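GTPase activator-like protein (Chaetomium thermophilum, PDB 6SSH) probably acts as a GTPase activator, the chain being the Rap/Ran-GAP domain of a larger TSC2-like protein. Local coordinates at residues Val5-Ile10 with Pro28-Phe33; Ile74-Thr79 with Phe186-Ala191; Asp102-Val107 with Val196-Trp201. One frame throughout, in Å; residues are numbered along the deposited sequence.

Contact 1 of 3, residues Val5-Ile10 with Pro28-Phe33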
loop_
_atom_site.group_PDB
_atom_site.type_symbol
_atom_site.label_atom_id
_atom_site.label_comp_id
_atom_site.label_asym_id
_atom_site.label_seq_id
_atom_site.Cartn_x
_atom_site.Cartn_y
_atom_site.Cartn_z
ATOM N N VAL A 5 -3.623 2.504 5.759
ATOM C CA VAL A 5 -3.637 1.948 4.447
ATOM C C VAL A 5 -2.364 1.143 4.202
ATOM O O VAL A 5 -1.265 1.661 4.388
ATOM C CB VAL A 5 -3.786 3.068 3.401
ATOM C CG1 VAL A 5 -3.699 2.524 1.994
ATOM C CG2 VAL A 5 -5.101 3.862 3.553
ATOM N N GLY A 6 -2.481 -0.094 3.764
ATOM C CA GLY A 6 -1.312 -0.884 3.485
ATOM C C GLY A 6 -0.628 -0.523 2.196
ATOM O O GLY A 6 -1.287 0.052 1.262
ATOM N N VAL A 7 0.650 -0.793 2.059
ATOM C CA VAL A 7 1.374 -0.631 0.824
ATOM C C VAL A 7 2.267 -1.829 0.695
ATOM O O VAL A 7 3.139 -2.074 1.568
ATOM C CB VAL A 7 2.252 0.635 0.756
ATOM C CG1 VAL A 7 2.893 0.738 -0.609
ATOM C CG2 VAL A 7 1.435 1.883 1.097
ATOM N N ILE A 8 2.059 -2.599 -0.351
ATOM C CA ILE A 8 2.698 -3.910 -0.526
ATOM C C ILE A 8 3.420 -4.021 -1.848
ATOM O O ILE A 8 2.761 -3.904 -2.906
ATOM C CB ILE A 8 1.663 -5.036 -0.475
ATOM C CG1 ILE A 8 0.795 -4.958 0.799
ATOM C CG2 ILE A 8 2.360 -6.393 -0.570
ATOM C CD1 ILE A 8 -0.491 -5.784 0.733
ATOM N N TYR A 9 4.722 -4.225 -1.867
ATOM C CA TYR A 9 5.514 -4.419 -3.077
ATOM C C TYR A 9 5.596 -5.886 -3.436
ATOM O O TYR A 9 5.991 -6.714 -2.593
ATOM C CB TYR A 9 6.949 -3.886 -2.873
ATOM C CG TYR A 9 7.788 -4.030 -4.118
ATOM C CD1 TYR A 9 7.656 -3.137 -5.179
ATOM C CD2 TYR A 9 8.678 -5.071 -4.293
ATOM C CE1 TYR A 9 8.382 -3.283 -6.334
ATOM C CE2 TYR A 9 9.420 -5.225 -5.452
ATOM C CZ TYR A 9 9.278 -4.335 -6.502
ATOM O OH TYR A 9 10.020 -4.522 -7.629
ATOM N N ILE A 10 5.233 -6.202 -4.677
ATOM C CA ILE A 10 5.348 -7.554 -5.228
ATOM C C ILE A 10 6.491 -7.608 -6.229
ATOM O O ILE A 10 6.468 -6.866 -7.216
ATOM C CB ILE A 10 4.057 -8.045 -5.870
ATOM C CG1 ILE A 10 2.866 -7.837 -4.941
ATOM C CG2 ILE A 10 4.250 -9.479 -6.293
ATOM C CD1 ILE A 10 1.547 -8.318 -5.516
ATOM N N PRO A 28 13.405 1.263 -7.681
ATOM C CA PRO A 28 13.634 2.699 -7.483
ATOM C C PRO A 28 12.357 3.511 -7.696
ATOM O O PRO A 28 12.111 4.445 -6.912
ATOM C CB PRO A 28 14.686 3.019 -8.539
ATOM C CG PRO A 28 15.513 1.703 -8.602
ATOM C CD PRO A 28 14.443 0.639 -8.528
ATOM N N ASP A 29 11.551 3.192 -8.697
ATOM C CA ASP A 29 10.320 3.971 -8.909
ATOM C C ASP A 29 9.340 3.777 -7.761
ATOM O O ASP A 29 8.657 4.733 -7.340
ATOM C CB ASP A 29 9.644 3.574 -10.227
ATOM C CG ASP A 29 10.335 4.111 -11.451
ATOM O OD1 ASP A 29 11.114 5.087 -11.364
ATOM O OD2 ASP A 29 10.059 3.522 -12.510
ATOM N N TYR A 30 9.272 2.569 -7.217
ATOM C CA TYR A 30 8.448 2.322 -6.046
ATOM C C TYR A 30 8.871 3.157 -4.846
ATOM O O TYR A 30 8.055 3.783 -4.157
ATOM C CB TYR A 30 8.505 0.818 -5.697
ATOM C CG TYR A 30 8.045 0.481 -4.293
ATOM C CD1 TYR A 30 6.717 0.387 -3.940
ATOM C CD2 TYR A 30 8.981 0.235 -3.302
ATOM C CE1 TYR A 30 6.327 0.045 -2.664
ATOM C CE2 TYR A 30 8.602 -0.114 -2.047
ATOM C CZ TYR A 30 7.297 -0.220 -1.703
ATOM O OH TYR A 30 6.895 -0.562 -0.435
ATOM N N HIS A 31 10.188 3.224 -4.629
ATOM C CA HIS A 31 10.697 4.053 -3.531
ATOM C C HIS A 31 10.440 5.540 -3.731
ATOM O O HIS A 31 10.129 6.256 -2.805
ATOM C CB HIS A 31 12.174 3.741 -3.244
ATOM C CG HIS A 31 12.318 2.432 -2.521
ATOM N ND1 HIS A 31 12.006 2.308 -1.184
ATOM C CD2 HIS A 31 12.626 1.185 -2.950
ATOM C CE1 HIS A 31 12.139 1.038 -0.816
ATOM N NE2 HIS A 31 12.529 0.335 -1.857
ATOM N N ARG A 32 10.556 6.033 -4.964
ATOM C CA ARG A 32 10.252 7.448 -5.211
ATOM C C ARG A 32 8.754 7.684 -5.011
ATOM O O ARG A 32 8.348 8.709 -4.498
ATOM C CB ARG A 32 10.715 7.864 -6.589
ATOM C CG ARG A 32 12.211 8.106 -6.644
ATOM C CD ARG A 32 12.588 8.720 -8.017
ATOM N NE ARG A 32 12.604 7.676 -9.031
ATOM C CZ ARG A 32 13.667 6.921 -9.322
ATOM N NH1 ARG A 32 14.822 7.099 -8.681
ATOM N NH2 ARG A 32 13.579 5.954 -10.225
ATOM N N PHE A 33 7.929 6.706 -5.342
ATOM C CA PHE A 33 6.488 6.794 -5.124
ATOM C C PHE A 33 6.191 6.889 -3.624
ATOM O O PHE A 33 5.403 7.736 -3.215
ATOM C CB PHE A 33 5.806 5.569 -5.734
ATOM C CG PHE A 33 4.440 5.266 -5.194
ATOM C CD1 PHE A 33 3.356 6.029 -5.587
ATOM C CD2 PHE A 33 4.215 4.208 -4.302
ATOM C CE1 PHE A 33 2.119 5.780 -5.078
ATOM C CE2 PHE A 33 2.930 3.973 -3.828
ATOM C CZ PHE A 33 1.917 4.734 -4.241
HETATM O O HOH W 1 5.732 -2.762 0.706
#
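Tyr9 of the central strand 2-10 and Tyr30 of helix 28-37 meet through their rings, and this aromatic pair carries most of the contact. The edge of Tyr9 is directed at one face of Tyr30 in an edge-to-face arrangement, tilted well away from the perpendicular, with the planes at 50° and the centroids 5.0 Å apart. Tyr9 CD1 rests 3.7 Å from Tyr30 CG, toward the rim of that face. A CH-pi contact accompanies the pair: Tyr9 CB sits 4.1 Å from the Tyr30 ring centroid, over the face. Both phenol groups swing to the anti side of their backbone nitrogens (chi1 -178° for Tyr9, 163° for Tyr30), which stretches each ring out across the gap between strand and helix.

Purely apolar packing is added by Val7. Its CG1 branch touches the Tyr30 ring at the edge, near the ring plane, 4.1 Å from CE1.

The polar part is mediated by one water. It donates to Val7 O at 2.8 Å, accepts from Tyr9 N at 3.1 Å, and lies 2.7 Å from Tyr30 OH. The water thus bridges two backbone groups of the strand, Val7 O and Tyr9 N, to the hydroxyl of the helix residue Tyr30. Tyr30 OH has a second partner in Thr80 OG1, while Tyr9 OH bonds to Asp110 OD2; both hydroxyls thus have hydrogen-bond partners beyond the two segments. Trp108 meets both tyrosine rings, and that of Phe33 as well, extending the cluster.

Such packing of a helix against one face of a mixed sheet, through side chains of a central strand, is the alpha/beta architecture on which this GAP domain is built.

Contact 2 of 3, residues Ile74-Thr79 with Phe186-Ala191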
loop_
_atom_site.group_PDB
_atom_site.type_symbol
_atom_site.label_atom_id
_atom_site.label_comp_id
_atom_site.label_asym_id
_atom_site.label_seq_id
_atom_site.Cartn_x
_atom_site.Cartn_y
_atom_site.Cartn_z
ATOM N N ILE A 74 -3.326 9.928 7.371
ATOM C CA ILE A 74 -3.193 8.538 6.917
ATOM C C ILE A 74 -1.843 8.053 7.390
ATOM O O ILE A 74 -0.828 8.662 7.114
ATOM C CB ILE A 74 -3.216 8.376 5.365
ATOM C CG1 ILE A 74 -4.398 9.086 4.781
ATOM C CG2 ILE A 74 -3.148 6.910 4.983
ATOM C CD1 ILE A 74 -4.300 9.143 3.213
ATOM N N VAL A 75 -1.817 6.888 8.049
ATOM C CA VAL A 75 -0.594 6.162 8.341
ATOM C C VAL A 75 -0.545 5.010 7.358
ATOM O O VAL A 75 -1.507 4.204 7.288
ATOM C CB VAL A 75 -0.564 5.635 9.765
ATOM C CG1 VAL A 75 0.689 4.797 10.003
ATOM C CG2 VAL A 75 -0.607 6.781 10.750
ATOM N N PHE A 76 0.537 4.927 6.591
ATOM C CA PHE A 76 0.718 3.792 5.671
ATOM C C PHE A 76 1.426 2.657 6.406
ATOM O O PHE A 76 2.304 2.878 7.271
ATOM C CB PHE A 76 1.493 4.222 4.427
ATOM C CG PHE A 76 0.706 5.213 3.582
ATOM C CD1 PHE A 76 0.963 6.565 3.697
ATOM C CD2 PHE A 76 -0.359 4.779 2.784
ATOM C CE1 PHE A 76 0.215 7.494 2.951
ATOM C CE2 PHE A 76 -1.084 5.697 2.041
ATOM C CZ PHE A 76 -0.791 7.045 2.157
ATOM N N HIS A 77 1.000 1.446 6.073
ATOM C CA HIS A 77 1.601 0.219 6.609
ATOM C C HIS A 77 2.375 -0.399 5.482
ATOM O O HIS A 77 1.805 -1.103 4.644
ATOM C CB HIS A 77 0.575 -0.756 7.128
ATOM C CG HIS A 77 -0.217 -0.275 8.286
ATOM N ND1 HIS A 77 -1.485 -0.753 8.547
ATOM C CD2 HIS A 77 0.125 0.511 9.343
ATOM C CE1 HIS A 77 -1.905 -0.252 9.702
ATOM N NE2 HIS A 77 -0.936 0.519 10.213
ATOM N N VAL A 78 3.651 -0.090 5.381
ATOM C CA VAL A 78 4.470 -0.375 4.201
ATOM C C VAL A 78 5.266 -1.663 4.501
ATOM O O VAL A 78 6.187 -1.636 5.306
ATOM C CB VAL A 78 5.410 0.753 3.861
ATOM C CG1 VAL A 78 6.150 0.448 2.577
ATOM C CG2 VAL A 78 4.603 2.095 3.739
ATOM N N THR A 79 4.919 -2.761 3.883
ATOM C CA THR A 79 5.521 -4.048 4.275
ATOM C C THR A 79 7.015 -4.025 4.046
ATOM O O THR A 79 7.728 -4.622 4.839
ATOM C CB THR A 79 4.795 -5.228 3.643
ATOM O OG1 THR A 79 4.802 -5.088 2.217
ATOM C CG2 THR A 79 3.371 -5.319 4.162
ATOM N N PHE A 186 -2.750 10.822 -6.938
ATOM C CA PHE A 186 -3.867 10.092 -7.468
ATOM C C PHE A 186 -4.205 8.875 -6.589
ATOM O O PHE A 186 -5.361 8.665 -6.202
ATOM C CB PHE A 186 -3.567 9.653 -8.903
ATOM C CG PHE A 186 -4.693 8.954 -9.584
ATOM C CD1 PHE A 186 -5.787 9.642 -10.036
ATOM C CD2 PHE A 186 -4.634 7.613 -9.855
ATOM C CE1 PHE A 186 -6.826 9.000 -10.708
ATOM C CE2 PHE A 186 -5.674 6.971 -10.509
ATOM C CZ PHE A 186 -6.755 7.673 -10.920
ATOM N N VAL A 187 -3.190 8.093 -6.244
ATOM C CA VAL A 187 -3.396 6.924 -5.422
ATOM C C VAL A 187 -3.826 7.330 -4.002
ATOM O O VAL A 187 -4.689 6.656 -3.411
ATOM C CB VAL A 187 -2.115 6.058 -5.415
ATOM C CG1 VAL A 187 -2.198 5.011 -4.325
ATOM C CG2 VAL A 187 -1.963 5.405 -6.751
ATOM N N ARG A 188 -3.273 8.400 -3.475
ATOM C CA ARG A 188 -3.654 8.780 -2.130
ATOM C C ARG A 188 -5.122 9.181 -2.133
ATOM O O ARG A 188 -5.857 8.793 -1.211
ATOM C CB ARG A 188 -2.734 9.918 -1.629
ATOM C CG ARG A 188 -2.795 10.149 -0.163
ATOM C CD ARG A 188 -1.876 11.273 0.275
ATOM N NE ARG A 188 -1.788 12.372 -0.657
ATOM C CZ ARG A 188 -0.699 12.758 -1.310
ATOM N NH1 ARG A 188 0.515 12.183 -1.176
ATOM N NH2 ARG A 188 -0.865 13.731 -2.135
ATOM N N LEU A 189 -5.623 9.926 -3.132
ATOM C CA LEU A 189 -7.022 10.249 -3.203
ATOM C C LEU A 189 -7.894 8.993 -3.337
ATOM O O LEU A 189 -8.929 8.841 -2.642
ATOM C CB LEU A 189 -7.276 11.234 -4.359
ATOM C CG LEU A 189 -8.705 11.721 -4.385
ATOM C CD1 LEU A 189 -9.030 12.366 -3.082
ATOM C CD2 LEU A 189 -8.893 12.700 -5.579
ATOM N N LEU A 190 -7.498 8.053 -4.195
ATOM C CA LEU A 190 -8.260 6.807 -4.283
ATOM C C LEU A 190 -8.275 6.092 -2.933
ATOM O O LEU A 190 -9.323 5.551 -2.558
ATOM C CB LEU A 190 -7.624 5.838 -5.297
ATOM C CG LEU A 190 -7.653 6.207 -6.764
ATOM C CD1 LEU A 190 -6.965 5.138 -7.621
ATOM C CD2 LEU A 190 -9.071 6.349 -7.216
ATOM N N ALA A 191 -7.153 6.064 -2.240
ATOM C CA ALA A 191 -7.088 5.341 -0.963
ATOM C C ALA A 191 -7.960 6.023 0.065
ATOM O O ALA A 191 -8.670 5.344 0.859
ATOM C CB ALA A 191 -5.657 5.265 -0.497
#
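The extended chain of Ile74, whose chi2 of 170° carries CD1 out from the strand, meets an Arg188 side chain that leaves its helix with CG anti to the backbone N (chi1 -165°). The result is a methyl group set against a methylene: Ile74 CD1 lies 3.8 Å from Arg188 CG, the closest approach between residues 74-79 and 186-191. Farther out, the arginine chain bends at chi3 (37°), and its charged end turns to partners beyond the two segments.

Phe76 is the second strand residue to reach the helix. Its bond to CB does not aim at the helix, yet the end of the ring comes nearer, and CZ approaches Arg188 CG to 4.4 Å. The methylene stands at the ring's edge, near its plane. One face of the same ring is covered from within the strand by Ile74 CG2, 3.7 Å above the plane and offset toward the rim. Ile74 thus works in two directions, one branch lying over a face of Phe76 and the other meeting the helix. Val5 of the neighbouring strand packs on both of these residues, joining the patch to the interior of the sheet.

The guanidinium group finds its bonds on helix 28-37. Arg188 NH1 donates to the carbonyl oxygens of Gly36 and Leu37, at the end of that helix, where backbone oxygens would be expected to draw a positive charge. Trp67 adds a cation-pi contact from strand 63-68.

Chemically, then, the arginine is divided between two roles. Its aliphatic base is treated as a hydrocarbon by Ile74 and Phe76, through dispersion and burial alone, whereas its cationic end joins helix 183-201 to the end of helix 28-37 and to Trp67 of strand 63-68.

Contact 3 of 3, residues Asp102-Val107 with Val196-Trp201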
loop_
_atom_site.group_PDB
_atom_site.type_symbol
_atom_site.label_atom_id
_atom_site.label_comp_id
_atom_site.label_asym_id
_atom_site.label_seq_id
_atom_site.Cartn_x
_atom_site.Cartn_y
_atom_site.Cartn_z
ATOM N N ASP A 102 -6.363 -4.041 7.396
ATOM C CA ASP A 102 -6.592 -2.774 6.681
ATOM C C ASP A 102 -7.617 -3.007 5.613
ATOM O O ASP A 102 -7.487 -3.879 4.756
ATOM C CB ASP A 102 -5.307 -2.321 6.068
ATOM C CG ASP A 102 -4.260 -1.849 7.092
ATOM O OD1 ASP A 102 -4.642 -1.523 8.222
ATOM O OD2 ASP A 102 -3.074 -1.769 6.684
ATOM N N PHE A 103 -8.650 -2.176 5.615
ATOM C CA PHE A 103 -9.706 -2.301 4.611
ATOM C C PHE A 103 -9.123 -2.071 3.214
ATOM O O PHE A 103 -9.577 -2.680 2.241
ATOM C CB PHE A 103 -10.848 -1.317 4.905
ATOM C CG PHE A 103 -11.633 -1.607 6.177
ATOM C CD1 PHE A 103 -11.887 -2.900 6.600
ATOM C CD2 PHE A 103 -12.139 -0.536 6.930
ATOM C CE1 PHE A 103 -12.652 -3.130 7.788
ATOM C CE2 PHE A 103 -12.929 -0.744 8.062
ATOM C CZ PHE A 103 -13.150 -2.043 8.509
ATOM N N VAL A 104 -8.223 -1.123 3.087
ATOM C CA VAL A 104 -7.645 -0.669 1.829
ATOM C C VAL A 104 -6.152 -0.947 1.821
ATOM O O VAL A 104 -5.462 -0.603 2.786
ATOM C CB VAL A 104 -7.877 0.849 1.658
ATOM C CG1 VAL A 104 -7.326 1.312 0.345
ATOM C CG2 VAL A 104 -9.384 1.155 1.790
ATOM N N ASN A 105 -5.660 -1.531 0.715
ATOM C CA ASN A 105 -4.249 -1.784 0.483
ATOM C C ASN A 105 -3.849 -1.363 -0.902
ATOM O O ASN A 105 -4.570 -1.672 -1.853
ATOM C CB ASN A 105 -3.904 -3.295 0.708
ATOM C CG ASN A 105 -3.925 -3.683 2.151
ATOM O OD1 ASN A 105 -3.009 -3.351 2.885
ATOM N ND2 ASN A 105 -4.933 -4.331 2.570
ATOM N N ILE A 106 -2.748 -0.703 -0.997
ATOM C CA ILE A 106 -2.080 -0.329 -2.241
ATOM C C ILE A 106 -1.112 -1.420 -2.590
ATOM O O ILE A 106 -0.296 -1.838 -1.697
ATOM C CB ILE A 106 -1.372 1.012 -2.091
ATOM C CG1 ILE A 106 -2.386 2.098 -1.768
ATOM C CG2 ILE A 106 -0.527 1.345 -3.327
ATOM C CD1 ILE A 106 -1.767 3.361 -1.199
ATOM N N VAL A 107 -1.111 -1.935 -3.813
ATOM C CA VAL A 107 -0.244 -2.995 -4.253
ATOM C C VAL A 107 0.621 -2.521 -5.398
ATOM O O VAL A 107 0.062 -2.049 -6.422
ATOM C CB VAL A 107 -1.078 -4.203 -4.725
ATOM C CG1 VAL A 107 -0.195 -5.333 -5.253
ATOM C CG2 VAL A 107 -1.929 -4.741 -3.588
ATOM N N VAL A 196 -12.964 5.827 3.291
ATOM C CA VAL A 196 -14.223 6.373 3.722
ATOM C C VAL A 196 -15.362 5.418 3.383
ATOM O O VAL A 196 -16.245 5.115 4.211
ATOM C CB VAL A 196 -14.420 7.794 3.199
ATOM C CG1 VAL A 196 -15.772 8.310 3.525
ATOM C CG2 VAL A 196 -13.337 8.720 3.769
ATOM N N PHE A 197 -15.358 4.883 2.149
ATOM C CA PHE A 197 -16.404 3.973 1.804
ATOM C C PHE A 197 -16.348 2.693 2.650
ATOM O O PHE A 197 -17.397 2.181 3.012
ATOM C CB PHE A 197 -16.303 3.584 0.312
ATOM C CG PHE A 197 -16.774 4.652 -0.647
ATOM C CD1 PHE A 197 -17.953 5.290 -0.490
ATOM C CD2 PHE A 197 -15.978 4.963 -1.729
ATOM C CE1 PHE A 197 -18.394 6.279 -1.433
ATOM C CE2 PHE A 197 -16.394 5.881 -2.671
ATOM C CZ PHE A 197 -17.532 6.549 -2.498
ATOM N N SER A 198 -15.137 2.225 2.926
ATOM C CA SER A 198 -14.946 1.007 3.719
ATOM C C SER A 198 -15.503 1.132 5.111
ATOM O O SER A 198 -16.088 0.191 5.603
ATOM C CB SER A 198 -13.488 0.659 3.803
ATOM O OG SER A 198 -12.979 0.204 2.550
ATOM N N LEU A 199 -15.402 2.317 5.700
ATOM C CA LEU A 199 -15.972 2.483 7.025
ATOM C C LEU A 199 -17.447 2.304 7.044
ATOM O O LEU A 199 -18.026 1.771 7.980
ATOM C CB LEU A 199 -15.562 3.830 7.604
ATOM C CG LEU A 199 -14.088 3.932 7.932
ATOM C CD1 LEU A 199 -13.721 5.393 8.195
ATOM C CD2 LEU A 199 -13.733 3.065 9.129
ATOM N N VAL A 200 -18.149 2.768 6.003
ATOM C CA VAL A 200 -19.575 2.527 5.891
ATOM C C VAL A 200 -19.864 1.072 5.584
ATOM O O VAL A 200 -20.758 0.451 6.187
ATOM C CB VAL A 200 -20.214 3.428 4.795
ATOM C CG1 VAL A 200 -21.672 3.035 4.510
ATOM C CG2 VAL A 200 -20.063 4.870 5.224
ATOM N N TRP A 201 -19.099 0.521 4.662
ATOM C CA TRP A 201 -19.357 -0.840 4.218
ATOM C C TRP A 201 -19.134 -1.853 5.374
ATOM O O TRP A 201 -19.819 -2.888 5.424
ATOM C CB TRP A 201 -18.487 -1.111 2.972
ATOM C CG TRP A 201 -19.077 -2.030 1.919
ATOM C CD1 TRP A 201 -20.094 -1.762 1.068
ATOM C CD2 TRP A 201 -18.616 -3.355 1.589
ATOM N NE1 TRP A 201 -20.327 -2.851 0.244
ATOM C CE2 TRP A 201 -19.422 -3.832 0.540
ATOM C CE3 TRP A 201 -17.595 -4.182 2.079
ATOM C CZ2 TRP A 201 -19.254 -5.101 -0.011
ATOM C CZ3 TRP A 201 -17.435 -5.434 1.534
ATOM C CH2 TRP A 201 -18.252 -5.879 0.488
#
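The last turns of the C-terminal helix 183-201 pack here against the entrance to strand 104-109, a helix-on-sheet contact of the alpha/beta fold in which Phe103 and Val104 face Ser198 and Leu199. The backbones come close, with 6.3 Å between the CA atoms of Phe103 and Ser198. At that distance the serine side chain lies directly against Phe103.

Phe103 supplies most of the surface on the 102-107 side, and Ser198 most on the helix side. Phe103 CB lies 3.5 Å from Ser198 CB, and the ring follows on, bringing CD2 to 3.6 Å from the same serine carbon. Ser198 CB approaches the ring obliquely, while Leu199 comes to its border: the CD2 methyl stands near the ring plane, 4.0 Å from Phe103 CE2. The side chains of Phe103 and Leu199 cross at about a right angle, so a branch end of the leucine meets one ring edge and the two do not run alongside each other. With chi1 at -67°, Phe103 places CG beside its own backbone N and opposite its carbonyl carbon, which directs the ring along the outside of the helix. Tyr126 stacks with this ring, adding a further aromatic layer.

Val104 contributes a single methyl, CG2, which packs 3.8 Å from Ser198 OG. That hydroxyl is also 3.5 Å from Phe103 CB, so it has carbon neighbours from two residues of 102-107. Its hydrogen-bond partner is Ala194 O, one turn back in the helix.

The chemistry is therefore mainly apolar even where a serine takes part. Because its hydroxyl is returned to the helix backbone, Ser198 can present CB and a satisfied oxygen to hydrocarbon, and the buried polar atom probably costs little; Leu199, at the exposed border, extends the packing toward solvent.

How the contacts relate
From the N terminus, contact 1 closes first: after strand 2-10 the chain leaves the sheet, passes through helix 17-21, and returns as helix 28-37 to cover the strand. That short loop is complete before the other two begin. Contacts 2 and 3 close much longer loops and cross, since their strands come in the order 74-79, 102-107 and their helical segments follow as 186-191, 196-201. One helix, 183-201, thus spans both strands. Strand 2-10 lies between these strands in the sheet and bonds to each, through Val5 and Val7 to His77 and through Gly6 and Ile8 to Ile106. A hydrogen bond between His77 and Asp102 joins contacts 2 and 3 directly.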